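Local coordinates for succinate-semialdehyde dehydrogenase (Synechococcus sp., PDB 4IT9), which probably oxidises succinate semialdehyde to succinate, using a nicotinamide cofactor as the electron acceptor, at residues Q51-A56 with Y95-G100. Sequence-based numbering, arbitrary orientation.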
loop_
_atom_site.group_PDB
_atom_site.type_symbol
_atom_site.label_atom_id
_atom_site.label_comp_id
_atom_site.label_asym_id
_atom_site.label_seq_id
_atom_site.Cartn_x
_atom_site.Cartn_y
_atom_site.Cartn_z
ATOM N N GLN A 51 15.580 -23.750 1.946
ATOM C CA GLN A 51 16.894 -24.314 1.613
ATOM C C GLN A 51 17.711 -23.363 0.749
ATOM O O GLN A 51 18.882 -23.084 1.033
ATOM C CB GLN A 51 16.732 -25.633 0.861
ATOM C CG GLN A 51 18.062 -26.202 0.365
ATOM C CD GLN A 51 17.882 -27.256 -0.705
ATOM O OE1 GLN A 51 16.760 -27.670 -1.004
ATOM N NE2 GLN A 51 18.992 -27.695 -1.298
ATOM N N TRP A 52 17.091 -22.861 -0.314
ATOM C CA TRP A 52 17.771 -21.936 -1.207
ATOM C C TRP A 52 18.129 -20.620 -0.514
ATOM O O TRP A 52 19.226 -20.089 -0.707
ATOM C CB TRP A 52 16.943 -21.722 -2.486
ATOM C CG TRP A 52 16.667 -23.022 -3.217
ATOM C CD1 TRP A 52 17.520 -24.088 -3.339
ATOM C CD2 TRP A 52 15.462 -23.399 -3.897
ATOM N NE1 TRP A 52 16.918 -25.098 -4.060
ATOM C CE2 TRP A 52 15.653 -24.698 -4.414
ATOM C CE3 TRP A 52 14.232 -22.763 -4.123
ATOM C CZ2 TRP A 52 14.669 -25.378 -5.141
ATOM C CZ3 TRP A 52 13.255 -23.438 -4.848
ATOM C CH2 TRP A 52 13.478 -24.731 -5.343
ATOM N N LEU A 53 17.222 -20.107 0.315
ATOM C CA LEU A 53 17.486 -18.884 1.066
ATOM C C LEU A 53 18.638 -19.066 2.051
ATOM O O LEU A 53 19.495 -18.191 2.188
ATOM C CB LEU A 53 16.218 -18.452 1.815
ATOM C CG LEU A 53 16.085 -16.970 2.117
ATOM C CD1 LEU A 53 16.440 -16.157 0.878
ATOM C CD2 LEU A 53 14.660 -16.670 2.570
ATOM N N GLU A 54 18.657 -20.198 2.746
ATOM C CA GLU A 54 19.757 -20.486 3.656
ATOM C C GLU A 54 21.068 -20.734 2.906
ATOM O O GLU A 54 22.129 -20.353 3.381
ATOM C CB GLU A 54 19.411 -21.648 4.601
ATOM C CG GLU A 54 18.324 -21.269 5.599
ATOM C CD GLU A 54 17.960 -22.372 6.581
ATOM O OE1 GLU A 54 18.184 -23.563 6.277
ATOM O OE2 GLU A 54 17.430 -22.032 7.659
ATOM N N ASN A 55 21.007 -21.348 1.730
ATOM C CA ASN A 55 22.213 -21.469 0.908
ATOM C C ASN A 55 22.784 -20.109 0.532
ATOM O O ASN A 55 24.004 -19.915 0.531
ATOM C CB ASN A 55 21.938 -22.254 -0.376
ATOM C CG ASN A 55 21.801 -23.734 -0.138
ATOM O OD1 ASN A 55 22.067 -24.232 0.957
ATOM N ND2 ASN A 55 21.383 -24.456 -1.174
ATOM N N ALA A 56 21.891 -19.181 0.193
ATOM C CA ALA A 56 22.291 -17.820 -0.152
ATOM C C ALA A 56 22.967 -17.163 1.040
ATOM O O ALA A 56 23.991 -16.507 0.885
ATOM C CB ALA A 56 21.078 -16.990 -0.617
ATOM N N TYR A 95 16.573 -14.728 8.517
ATOM C CA TYR A 95 15.352 -14.306 9.205
ATOM C C TYR A 95 14.097 -14.825 8.501
ATOM O O TYR A 95 13.214 -15.418 9.128
ATOM C CB TYR A 95 15.301 -12.779 9.327
ATOM C CG TYR A 95 14.074 -12.286 10.048
ATOM C CD1 TYR A 95 14.001 -12.327 11.430
ATOM C CD2 TYR A 95 12.983 -11.790 9.348
ATOM C CE1 TYR A 95 12.875 -11.876 12.102
ATOM C CE2 TYR A 95 11.853 -11.340 10.007
ATOM C CZ TYR A 95 11.808 -11.385 11.382
ATOM O OH TYR A 95 10.681 -10.930 12.037
ATOM N N TYR A 96 14.010 -14.623 7.191
ATOM C CA TYR A 96 12.821 -15.089 6.487
ATOM C C TYR A 96 12.821 -16.594 6.250
ATOM O O TYR A 96 11.759 -17.214 6.190
ATOM C CB TYR A 96 12.572 -14.275 5.214
ATOM C CG TYR A 96 12.060 -12.905 5.583
ATOM C CD1 TYR A 96 10.799 -12.751 6.132
ATOM C CD2 TYR A 96 12.841 -11.784 5.418
ATOM C CE1 TYR A 96 10.321 -11.504 6.498
ATOM C CE2 TYR A 96 12.375 -10.533 5.773
ATOM C CZ TYR A 96 11.117 -10.407 6.310
ATOM O OH TYR A 96 10.645 -9.178 6.669
ATOM N N ALA A 97 14.002 -17.202 6.159
ATOM C CA ALA A 97 14.047 -18.656 6.120
ATOM C C ALA A 97 13.454 -19.197 7.419
ATOM O O ALA A 97 12.713 -20.173 7.420
ATOM C CB ALA A 97 15.459 -19.140 5.947
ATOM N N GLU A 98 13.779 -18.540 8.524
ATOM C CA GLU A 98 13.393 -19.045 9.838
ATOM C C GLU A 98 11.960 -18.701 10.257
ATOM O O GLU A 98 11.375 -19.410 11.078
ATOM C CB GLU A 98 14.400 -18.576 10.899
ATOM C CG GLU A 98 15.744 -19.300 10.791
ATOM C CD GLU A 98 16.883 -18.614 11.526
ATOM O OE1 GLU A 98 16.641 -17.670 12.303
ATOM O OE2 GLU A 98 18.040 -19.028 11.311
ATOM N N HIS A 99 11.392 -17.631 9.701
ATOM C CA HIS A 99 10.076 -17.153 10.141
ATOM C C HIS A 99 9.009 -17.059 9.055
ATOM O O HIS A 99 7.823 -16.924 9.364
ATOM C CB HIS A 99 10.200 -15.765 10.788
ATOM C CG HIS A 99 11.053 -15.740 12.018
ATOM N ND1 HIS A 99 10.583 -16.100 13.253
ATOM C CD2 HIS A 99 12.349 -15.375 12.189
ATOM C CE1 HIS A 99 11.555 -15.964 14.151
ATOM N NE2 HIS A 99 12.629 -15.527 13.528
ATOM N N GLY A 100 9.429 -17.113 7.795
ATOM C CA GLY A 100 8.537 -16.826 6.680
ATOM C C GLY A 100 7.310 -17.706 6.586
ATOM O O GLY A 100 6.210 -17.214 6.324
HETATM O O HOH W 1 18.858 -19.970 8.908
#
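Leu-53 lays its CD2 methyl over the backbone of the facing helix, 3.7 Å from Ala-97 N. Leu-53 CD2 also lies 4.1 Å from Tyr-96 CB. A chi1 of -154° sets Leu-53 CG roughly trans to its own N and sends the branch across to the other helix. The CA–CB bond of Ala-97 points back at helix 46-62, and its methyl meets Leu-53 and Glu-54. Ala-97 CB lies 4.3 Å from Leu-53 CB and 3.6 Å from Glu-54 CG. The small methyl lets the backbones come near, with CA of Leu-53 and CA of Ala-97 6.1 Å apart. The segments belong to helices 46-62 and 79-103, two long helices in the N-terminal part of the aldehyde dehydrogenase fold. The axes of segments 51-56 and 95-100 run nearly antiparallel, at 155°, and come within 9.0 Å. No direct hydrogen bond joins the two segments. Deeper in, Ala-144 of helix 137-148 touches both Leu-53 and Tyr-96. The Tyr-96 ring turns off toward helix 137-148, and its OH is hydrogen-bonded to Gly-440 O. On the outer side, the Glu-54 chain is extended beyond CG and passes alongside the Ala-97 methyl. A water donates to Glu-54 OE2 at 2.8 Å and to Glu-98 OE2 at 2.7 Å. Both of its hydrogens thus serve carboxylates, which probably eases the repulsion between these like charges.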